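Local coordinates for iron-binding protein (Staphylococcus epidermidis, PDB 4M7O) that is probably an extracellular solute-binding protein that captures iron, likely in chelated form, for uptake by an ABC transporter, at residues 164-178 with 193-206. Residues are numbered along the deposited sequence; the frame is centred on the assembly and turned at random.
Sequences FMEVSSKPDIYTAGK and NSFDDVKGWKSVSK
Antiparallel pairing of strand 174-176 with strand 201-203 builds an edge of the mixed sheet in one lobe of this periplasmic-binding-protein fold. T175 and K202 form the hydrogen-bonded pair, T175 N reaching K202 O at 2.9 Å; the pairing runs on as V204 N to I173 O and G177 N to G200 O, and K178 closes the far end with two bonds, its N donating to V198 O and its O accepting from G200 N. On one face W201 lies across V167, whose CG2 sits 3.6 Å from the centroid of the indole six-membered ring, while A176 CB touches CD1 and NE1 of the indole at 4.1 Å. Beside it the Y174 ring, turned by chi1 -81° with CG anti to the carbonyl carbon, covers S203, and S203 CB stands over its centre. T175 points to the opposite face, where F164, F195 and V204 gather round it: the rims of the F164 and F195 rings meet with their planes at 65°, and T175 CG2 packs on V204 CG1 at 3.8 Å. N193 ND2 donates to A176 O (2.8 Å) almost straight and in its own amide plane. Its OD1 accepts from F195 N in an Asx turn and, through a water, joins T175 OG1, which itself donates to M165 O. I209 of helix 206-212 packs on F164 and V204, S208 and R212 of the same helix on F195; helix 181-188 meets M165 and V167 through F182, and strand 162-168 continues the sheet to strand 216-219.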
ATOM      1  N   PHE A 164      -3.998 -11.801  13.318  1.00 35.29           N
ATOM      2  CA  PHE A 164      -5.258 -11.499  12.672  1.00 37.42           C
ATOM      3  C   PHE A 164      -5.197 -10.064  12.156  1.00 40.48           C
ATOM      4  O   PHE A 164      -4.948  -9.131  12.929  1.00 35.81           O
ATOM      5  CB  PHE A 164      -6.422 -11.671  13.651  1.00 41.03           C
ATOM      6  CG  PHE A 164      -7.744 -11.206  13.102  1.00 38.14           C
ATOM      7  CD1 PHE A 164      -8.423 -11.963  12.162  1.00 37.57           C
ATOM      8  CD2 PHE A 164      -8.311 -10.020  13.522  1.00 32.82           C
ATOM      9  CE1 PHE A 164      -9.635 -11.537  11.647  1.00 34.30           C
ATOM     10  CE2 PHE A 164      -9.534  -9.596  12.997  1.00 30.74           C
ATOM     11  CZ  PHE A 164     -10.184 -10.347  12.063  1.00 33.86           C
HETATM   12  N   MSE A 165      -5.385  -9.891  10.847  1.00 33.99           N
HETATM   13  CA  MSE A 165      -5.385  -8.562  10.247  1.00 29.90           C
HETATM   14  C   MSE A 165      -6.834  -8.141  10.080  1.00 30.67           C
HETATM   15  O   MSE A 165      -7.598  -8.771   9.338  1.00 34.19           O
HETATM   16  CB  MSE A 165      -4.712  -8.588   8.874  1.00 33.23           C
HETATM   17  CG  MSE A 165      -3.317  -9.181   8.851  1.00 33.97           C
HETATM   18 SE   MSE A 165      -1.967  -8.052   9.693  0.53 40.64          SE
HETATM   19  CE  MSE A 165      -2.205  -6.450   8.622  1.00 43.02           C
ATOM     20  N   GLU A 166      -7.228  -7.090  10.781  1.00 28.72           N
ATOM     21  CA  GLU A 166      -8.590  -6.604  10.665  1.00 26.01           C
ATOM     22  C   GLU A 166      -8.618  -5.438   9.687  1.00 30.26           C
ATOM     23  O   GLU A 166      -8.111  -4.350  10.002  1.00 28.73           O
ATOM     24  CB  GLU A 166      -9.088  -6.155  12.035  1.00 29.06           C
ATOM     25  CG  GLU A 166     -10.532  -5.697  12.030  1.00 27.86           C
ATOM     26  CD  GLU A 166     -11.112  -5.629  13.422  1.00 40.79           C
ATOM     27  OE1 GLU A 166     -10.590  -6.324  14.331  1.00 43.36           O
ATOM     28  OE2 GLU A 166     -12.102  -4.894  13.613  1.00 42.07           O
ATOM     29  N   VAL A 167      -9.174  -5.644   8.492  1.00 30.56           N
ATOM     30  CA  VAL A 167      -9.096  -4.582   7.470  1.00 27.77           C
ATOM     31  C   VAL A 167     -10.386  -3.781   7.322  1.00 30.27           C
ATOM     32  O   VAL A 167     -10.432  -2.790   6.610  1.00 33.58           O
ATOM     33  CB  VAL A 167      -8.657  -5.101   6.090  1.00 29.84           C
ATOM     34  CG1 VAL A 167      -7.305  -5.773   6.199  1.00 30.26           C
ATOM     35  CG2 VAL A 167      -9.703  -6.058   5.507  1.00 29.10           C
ATOM     36  N   SER A 168     -11.437  -4.221   7.998  1.00 31.34           N
ATOM     37  CA  SER A 168     -12.663  -3.442   8.066  1.00 34.23           C
ATOM     38  C   SER A 168     -13.434  -3.985   9.249  1.00 32.85           C
ATOM     39  O   SER A 168     -13.226  -5.137   9.650  1.00 38.24           O
ATOM     40  CB  SER A 168     -13.466  -3.570   6.768  1.00 34.05           C
ATOM     41  OG  SER A 168     -14.483  -2.584   6.703  1.00 35.17           O
ATOM     42  N   SER A 169     -14.316  -3.179   9.834  1.00 28.40           N
ATOM     43  CA  SER A 169     -14.939  -3.618  11.092  1.00 31.02           C
ATOM     44  C   SER A 169     -16.432  -3.347  11.189  1.00 35.69           C
ATOM     45  O   SER A 169     -17.120  -3.932  12.021  1.00 34.61           O
ATOM     46  CB  SER A 169     -14.217  -2.973  12.275  1.00 42.65           C
ATOM     47  OG  SER A 169     -14.294  -1.562  12.203  1.00 50.88           O
ATOM     48  N   LYS A 170     -16.945  -2.450  10.355  1.00 34.21           N
ATOM     49  CA  LYS A 170     -18.338  -2.052  10.511  1.00 37.47           C
ATOM     50  C   LYS A 170     -19.081  -2.012   9.183  1.00 39.16           C
ATOM     51  O   LYS A 170     -18.595  -1.415   8.220  1.00 34.36           O
ATOM     52  CB  LYS A 170     -18.423  -0.696  11.222  1.00 38.93           C
ATOM     53  CG  LYS A 170     -19.820  -0.356  11.687  1.00 47.84           C
ATOM     54  CD  LYS A 170     -19.917   1.044  12.280  1.00 56.67           C
ATOM     55  CE  LYS A 170     -21.359   1.344  12.700  1.00 65.32           C
ATOM     56  NZ  LYS A 170     -21.631   2.800  12.889  1.00 71.33           N
ATOM     57  N   PRO A 171     -20.266  -2.646   9.127  1.00 39.79           N
ATOM     58  CA  PRO A 171     -20.881  -3.465  10.187  1.00 37.47           C
ATOM     59  C   PRO A 171     -20.340  -4.897  10.273  1.00 40.30           C
ATOM     60  O   PRO A 171     -20.605  -5.593  11.265  1.00 41.13           O
ATOM     61  CB  PRO A 171     -22.365  -3.508   9.782  1.00 41.45           C
ATOM     62  CG  PRO A 171     -22.553  -2.333   8.872  1.00 43.57           C
ATOM     63  CD  PRO A 171     -21.258  -2.248   8.111  1.00 34.87           C
ATOM     64  N   ASP A 172     -19.619  -5.352   9.252  1.00 36.47           N
ATOM     65  CA  ASP A 172     -19.039  -6.694   9.308  1.00 40.63           C
ATOM     66  C   ASP A 172     -17.526  -6.588   9.399  1.00 36.24           C
ATOM     67  O   ASP A 172     -16.922  -5.675   8.836  1.00 31.77           O
ATOM     68  CB  ASP A 172     -19.419  -7.531   8.080  1.00 39.44           C
ATOM     69  CG  ASP A 172     -20.900  -7.888   8.027  1.00 50.08           C
ATOM     70  OD1 ASP A 172     -21.584  -7.872   9.079  1.00 47.54           O
ATOM     71  OD2 ASP A 172     -21.373  -8.198   6.908  1.00 54.61           O
ATOM     72  N   ILE A 173     -16.912  -7.532  10.100  1.00 33.15           N
ATOM     73  CA  ILE A 173     -15.459  -7.533  10.232  1.00 30.23           C
ATOM     74  C   ILE A 173     -14.857  -8.228   9.021  1.00 29.71           C
ATOM     75  O   ILE A 173     -15.312  -9.305   8.618  1.00 35.13           O
ATOM     76  CB  ILE A 173     -15.036  -8.305  11.488  1.00 32.00           C
ATOM     77  CG1 ILE A 173     -15.733  -7.702  12.701  1.00 32.00           C
ATOM     78  CG2 ILE A 173     -13.523  -8.296  11.642  1.00 34.28           C
ATOM     79  CD1 ILE A 173     -15.550  -8.513  13.972  1.00 40.26           C
ATOM     80  N   TYR A 174     -13.815  -7.637   8.463  1.00 25.79           N
ATOM     81  CA  TYR A 174     -13.126  -8.243   7.330  1.00 31.14           C
ATOM     82  C   TYR A 174     -11.677  -8.486   7.666  1.00 27.38           C
ATOM     83  O   TYR A 174     -11.035  -7.672   8.334  1.00 32.72           O
ATOM     84  CB  TYR A 174     -13.191  -7.334   6.099  1.00 23.24           C
ATOM     85  CG  TYR A 174     -14.503  -7.431   5.331  1.00 27.33           C
ATOM     86  CD1 TYR A 174     -15.676  -6.892   5.845  1.00 27.99           C
ATOM     87  CD2 TYR A 174     -14.563  -8.046   4.084  1.00 25.33           C
ATOM     88  CE1 TYR A 174     -16.898  -6.968   5.120  1.00 26.83           C
ATOM     89  CE2 TYR A 174     -15.777  -8.112   3.348  1.00 29.20           C
ATOM     90  CZ  TYR A 174     -16.932  -7.576   3.878  1.00 31.50           C
ATOM     91  OH  TYR A 174     -18.122  -7.678   3.169  1.00 32.93           O
ATOM     92  N   THR A 175     -11.145  -9.590   7.166  1.00 25.93           N
ATOM     93  CA  THR A 175      -9.739  -9.862   7.352  1.00 37.59           C
ATOM     94  C   THR A 175      -9.082  -9.944   6.002  1.00 34.75           C
ATOM     95  O   THR A 175      -9.762  -9.935   4.977  1.00 35.50           O
ATOM     96  CB  THR A 175      -9.507 -11.178   8.096  1.00 34.31           C
ATOM     97  OG1 THR A 175      -8.100 -11.344   8.321  1.00 35.26           O
ATOM     98  CG2 THR A 175     -10.023 -12.339   7.279  1.00 31.39           C
ATOM     99  N   ALA A 176      -7.756 -10.026   6.012  1.00 34.28           N
ATOM    100  CA  ALA A 176      -6.979 -10.200   4.795  1.00 36.37           C
ATOM    101  C   ALA A 176      -6.334 -11.576   4.814  1.00 36.21           C
ATOM    102  O   ALA A 176      -5.561 -11.894   5.714  1.00 37.16           O
ATOM    103  CB  ALA A 176      -5.921  -9.122   4.686  1.00 41.32           C
ATOM    104  N   GLY A 177      -6.657 -12.399   3.824  1.00 35.85           N
ATOM    105  CA  GLY A 177      -6.074 -13.729   3.740  1.00 38.08           C
ATOM    106  C   GLY A 177      -4.933 -13.730   2.740  1.00 41.26           C
ATOM    107  O   GLY A 177      -4.224 -12.729   2.595  1.00 34.93           O
ATOM    108  N   LYS A 178      -4.751 -14.849   2.049  1.00 40.02           N
ATOM    109  CA  LYS A 178      -3.700 -14.961   1.045  1.00 49.27           C
ATOM    110  C   LYS A 178      -3.963 -14.041  -0.141  1.00 47.80           C
ATOM    111  O   LYS A 178      -5.071 -13.520  -0.298  1.00 48.56           O
ATOM    112  CB  LYS A 178      -3.570 -16.406   0.567  1.00 56.33           C
ATOM    113  CG  LYS A 178      -2.686 -17.267   1.453  1.00 60.35           C
ATOM    114  CD  LYS A 178      -2.585 -18.682   0.901  1.00 72.26           C
ATOM    115  CE  LYS A 178      -1.256 -19.327   1.268  1.00 80.63           C
ATOM    116  NZ  LYS A 178      -1.030 -19.367   2.737  1.00 81.87           N
ATOM    117  N   ASN A 193      -0.575 -16.049   9.208  1.00 42.04           N
ATOM    118  CA  ASN A 193      -1.844 -15.342   9.072  1.00 40.09           C
ATOM    119  C   ASN A 193      -2.944 -16.231   9.638  1.00 44.49           C
ATOM    120  O   ASN A 193      -3.105 -17.371   9.186  1.00 46.23           O
ATOM    121  CB  ASN A 193      -2.087 -15.044   7.588  1.00 39.69           C
ATOM    122  CG  ASN A 193      -3.338 -14.209   7.333  1.00 36.62           C
ATOM    123  OD1 ASN A 193      -4.303 -14.239   8.107  1.00 38.99           O
ATOM    124  ND2 ASN A 193      -3.339 -13.486   6.215  1.00 36.05           N
ATOM    125  N   SER A 194      -3.688 -15.739  10.633  1.00 44.18           N
ATOM    126  CA  SER A 194      -4.776 -16.532  11.234  1.00 48.23           C
ATOM    127  C   SER A 194      -5.745 -17.062  10.179  1.00 47.14           C
ATOM    128  O   SER A 194      -6.377 -18.090  10.374  1.00 41.44           O
ATOM    129  CB  SER A 194      -5.581 -15.698  12.230  1.00 43.71           C
ATOM    130  OG  SER A 194      -4.880 -15.487  13.429  1.00 44.86           O
ATOM    131  N   PHE A 195      -5.854 -16.346   9.070  1.00 42.08           N
ATOM    132  CA  PHE A 195      -6.762 -16.724   7.995  1.00 39.80           C
ATOM    133  C   PHE A 195      -6.041 -16.966   6.676  1.00 41.82           C
ATOM    134  O   PHE A 195      -6.425 -16.427   5.636  1.00 43.57           O
ATOM    135  CB  PHE A 195      -7.865 -15.670   7.849  1.00 38.34           C
ATOM    136  CG  PHE A 195      -8.894 -15.744   8.943  1.00 43.06           C
ATOM    137  CD1 PHE A 195      -9.993 -16.574   8.818  1.00 42.05           C
ATOM    138  CD2 PHE A 195      -8.740 -15.018  10.111  1.00 40.49           C
ATOM    139  CE1 PHE A 195     -10.940 -16.661   9.829  1.00 41.51           C
ATOM    140  CE2 PHE A 195      -9.679 -15.099  11.130  1.00 40.01           C
ATOM    141  CZ  PHE A 195     -10.782 -15.921  10.989  1.00 42.64           C
ATOM    142  N   ASP A 196      -5.011 -17.807   6.721  1.00 51.15           N
ATOM    143  CA  ASP A 196      -4.269 -18.161   5.518  1.00 54.98           C
ATOM    144  C   ASP A 196      -5.080 -19.100   4.634  1.00 52.08           C
ATOM    145  O   ASP A 196      -4.698 -19.363   3.490  1.00 61.43           O
ATOM    146  CB  ASP A 196      -2.898 -18.767   5.855  1.00 66.04           C
ATOM    147  CG  ASP A 196      -2.993 -20.017   6.723  1.00 83.38           C
ATOM    148  OD1 ASP A 196      -4.102 -20.573   6.889  1.00 84.69           O
ATOM    149  OD2 ASP A 196      -1.940 -20.461   7.235  1.00 95.03           O
ATOM    150  N   ASP A 197      -6.202 -19.585   5.168  1.00 46.61           N
ATOM    151  CA  ASP A 197      -7.106 -20.463   4.426  1.00 51.28           C
ATOM    152  C   ASP A 197      -8.074 -19.722   3.496  1.00 55.31           C
ATOM    153  O   ASP A 197      -8.766 -20.353   2.699  1.00 61.88           O
ATOM    154  CB  ASP A 197      -7.884 -21.387   5.374  1.00 55.23           C
ATOM    155  CG  ASP A 197      -8.754 -20.625   6.371  1.00 56.18           C
ATOM    156  OD1 ASP A 197      -8.361 -19.525   6.808  1.00 54.10           O
ATOM    157  OD2 ASP A 197      -9.833 -21.142   6.733  1.00 56.11           O
ATOM    158  N   VAL A 198      -8.126 -18.394   3.592  1.00 52.32           N
ATOM    159  CA  VAL A 198      -8.978 -17.610   2.691  1.00 49.44           C
ATOM    160  C   VAL A 198      -8.135 -16.743   1.749  1.00 47.25           C
ATOM    161  O   VAL A 198      -6.946 -16.538   1.988  1.00 47.06           O
ATOM    162  CB  VAL A 198      -9.980 -16.720   3.459  1.00 50.55           C
ATOM    163  CG1 VAL A 198     -10.721 -17.540   4.507  1.00 53.36           C
ATOM    164  CG2 VAL A 198      -9.267 -15.549   4.117  1.00 45.75           C
ATOM    165  N   LYS A 199      -8.754 -16.240   0.682  1.00 43.07           N
ATOM    166  CA  LYS A 199      -8.050 -15.415  -0.298  1.00 47.22           C
ATOM    167  C   LYS A 199      -8.663 -14.019  -0.441  1.00 46.42           C
ATOM    168  O   LYS A 199      -9.887 -13.863  -0.446  1.00 45.37           O
ATOM    169  CB  LYS A 199      -8.010 -16.113  -1.661  1.00 53.36           C
ATOM    170  CG  LYS A 199      -7.186 -17.393  -1.681  1.00 60.76           C
ATOM    171  CD  LYS A 199      -7.004 -17.919  -3.101  1.00 66.55           C
ATOM    172  CE  LYS A 199      -6.101 -19.147  -3.123  1.00 72.41           C
ATOM    173  NZ  LYS A 199      -5.801 -19.594  -4.511  1.00 74.29           N
ATOM    174  N   GLY A 200      -7.805 -13.009  -0.558  1.00 42.84           N
ATOM    175  CA  GLY A 200      -8.256 -11.631  -0.668  1.00 38.37           C
ATOM    176  C   GLY A 200      -8.870 -11.143   0.631  1.00 38.71           C
ATOM    177  O   GLY A 200      -8.526 -11.626   1.713  1.00 39.84           O
ATOM    178  N   TRP A 201      -9.781 -10.183   0.519  1.00 38.58           N
ATOM    179  CA  TRP A 201     -10.465  -9.612   1.674  1.00 38.92           C
ATOM    180  C   TRP A 201     -11.793 -10.341   1.840  1.00 38.36           C
ATOM    181  O   TRP A 201     -12.589 -10.384   0.910  1.00 41.96           O
ATOM    182  CB  TRP A 201     -10.696  -8.094   1.458  1.00 39.20           C
ATOM    183  CG  TRP A 201      -9.437  -7.264   1.629  1.00 39.24           C
ATOM    184  CD1 TRP A 201      -8.153  -7.704   1.495  1.00 41.88           C
ATOM    185  CD2 TRP A 201      -9.343  -5.874   1.996  1.00 41.23           C
ATOM    186  NE1 TRP A 201      -7.272  -6.683   1.738  1.00 46.07           N
ATOM    187  CE2 TRP A 201      -7.972  -5.546   2.044  1.00 46.69           C
ATOM    188  CE3 TRP A 201     -10.281  -4.879   2.286  1.00 41.77           C
ATOM    189  CZ2 TRP A 201      -7.512  -4.261   2.371  1.00 42.08           C
ATOM    190  CZ3 TRP A 201      -9.824  -3.602   2.611  1.00 45.74           C
ATOM    191  CH2 TRP A 201      -8.452  -3.305   2.646  1.00 44.26           C
ATOM    192  N   LYS A 202     -12.024 -10.933   3.012  1.00 35.69           N
ATOM    193  CA  LYS A 202     -13.263 -11.662   3.266  1.00 38.78           C
ATOM    194  C   LYS A 202     -13.864 -11.282   4.610  1.00 38.15           C
ATOM    195  O   LYS A 202     -13.139 -11.061   5.581  1.00 35.32           O
ATOM    196  CB  LYS A 202     -13.003 -13.178   3.232  1.00 50.84           C
ATOM    197  CG  LYS A 202     -12.618 -13.700   1.851  1.00 61.54           C
ATOM    198  CD  LYS A 202     -13.683 -13.341   0.810  1.00 66.43           C
ATOM    199  CE  LYS A 202     -13.165 -13.501  -0.617  1.00 67.51           C
ATOM    200  NZ  LYS A 202     -12.886 -14.924  -0.945  1.00 70.24           N
ATOM    201  N   SER A 203     -15.190 -11.204   4.680  1.00 34.61           N
ATOM    202  CA  SER A 203     -15.825 -11.064   5.990  1.00 35.02           C
ATOM    203  C   SER A 203     -15.704 -12.354   6.807  1.00 38.61           C
ATOM    204  O   SER A 203     -15.807 -13.464   6.270  1.00 41.94           O
ATOM    205  CB  SER A 203     -17.292 -10.671   5.847  1.00 33.75           C
ATOM    206  OG  SER A 203     -18.045 -11.746   5.334  1.00 44.09           O
ATOM    207  N   VAL A 204     -15.491 -12.201   8.108  1.00 35.18           N
ATOM    208  CA  VAL A 204     -15.411 -13.332   9.024  1.00 37.69           C
ATOM    209  C   VAL A 204     -16.267 -13.023  10.240  1.00 41.49           C
ATOM    210  O   VAL A 204     -16.384 -11.862  10.636  1.00 39.79           O
ATOM    211  CB  VAL A 204     -13.956 -13.597   9.465  1.00 39.81           C
ATOM    212  CG1 VAL A 204     -13.162 -14.162   8.309  1.00 43.81           C
ATOM    213  CG2 VAL A 204     -13.296 -12.303   9.970  1.00 36.82           C
ATOM    214  N   SER A 205     -16.878 -14.046  10.829  1.00 33.55           N
ATOM    215  CA  SER A 205     -17.725 -13.828  11.984  1.00 34.25           C
ATOM    216  C   SER A 205     -16.874 -13.689  13.252  1.00 36.10           C
ATOM    217  O   SER A 205     -15.696 -14.082  13.276  1.00 34.51           O
ATOM    218  CB  SER A 205     -18.661 -15.009  12.154  1.00 40.52           C
ATOM    219  OG  SER A 205     -17.926 -16.099  12.676  1.00 43.05           O
ATOM    220  N   LYS A 206     -17.470 -13.136  14.305  1.00 40.55           N
ATOM    221  CA  LYS A 206     -16.771 -13.002  15.571  1.00 42.31           C
ATOM    222  C   LYS A 206     -16.456 -14.391  16.097  1.00 46.41           C
ATOM    223  O   LYS A 206     -15.380 -14.609  16.656  1.00 40.81           O
ATOM    224  CB  LYS A 206     -17.636 -12.274  16.596  1.00 49.66           C
ATOM    225  CG  LYS A 206     -17.676 -10.761  16.474  1.00 53.54           C
ATOM    226  CD  LYS A 206     -18.502 -10.191  17.632  1.00 60.02           C
ATOM    227  CE  LYS A 206     -19.795  -9.554  17.160  1.00 63.24           C
ATOM    228  NZ  LYS A 206     -19.548  -8.197  16.579  1.00 64.80           N
TER
HETATM  229  O   HOH W   1      -6.023 -12.353   9.542  1.00 35.94           O
HETATM  230  O   HOH W   2     -18.273  -9.943  10.916  1.00 38.18           O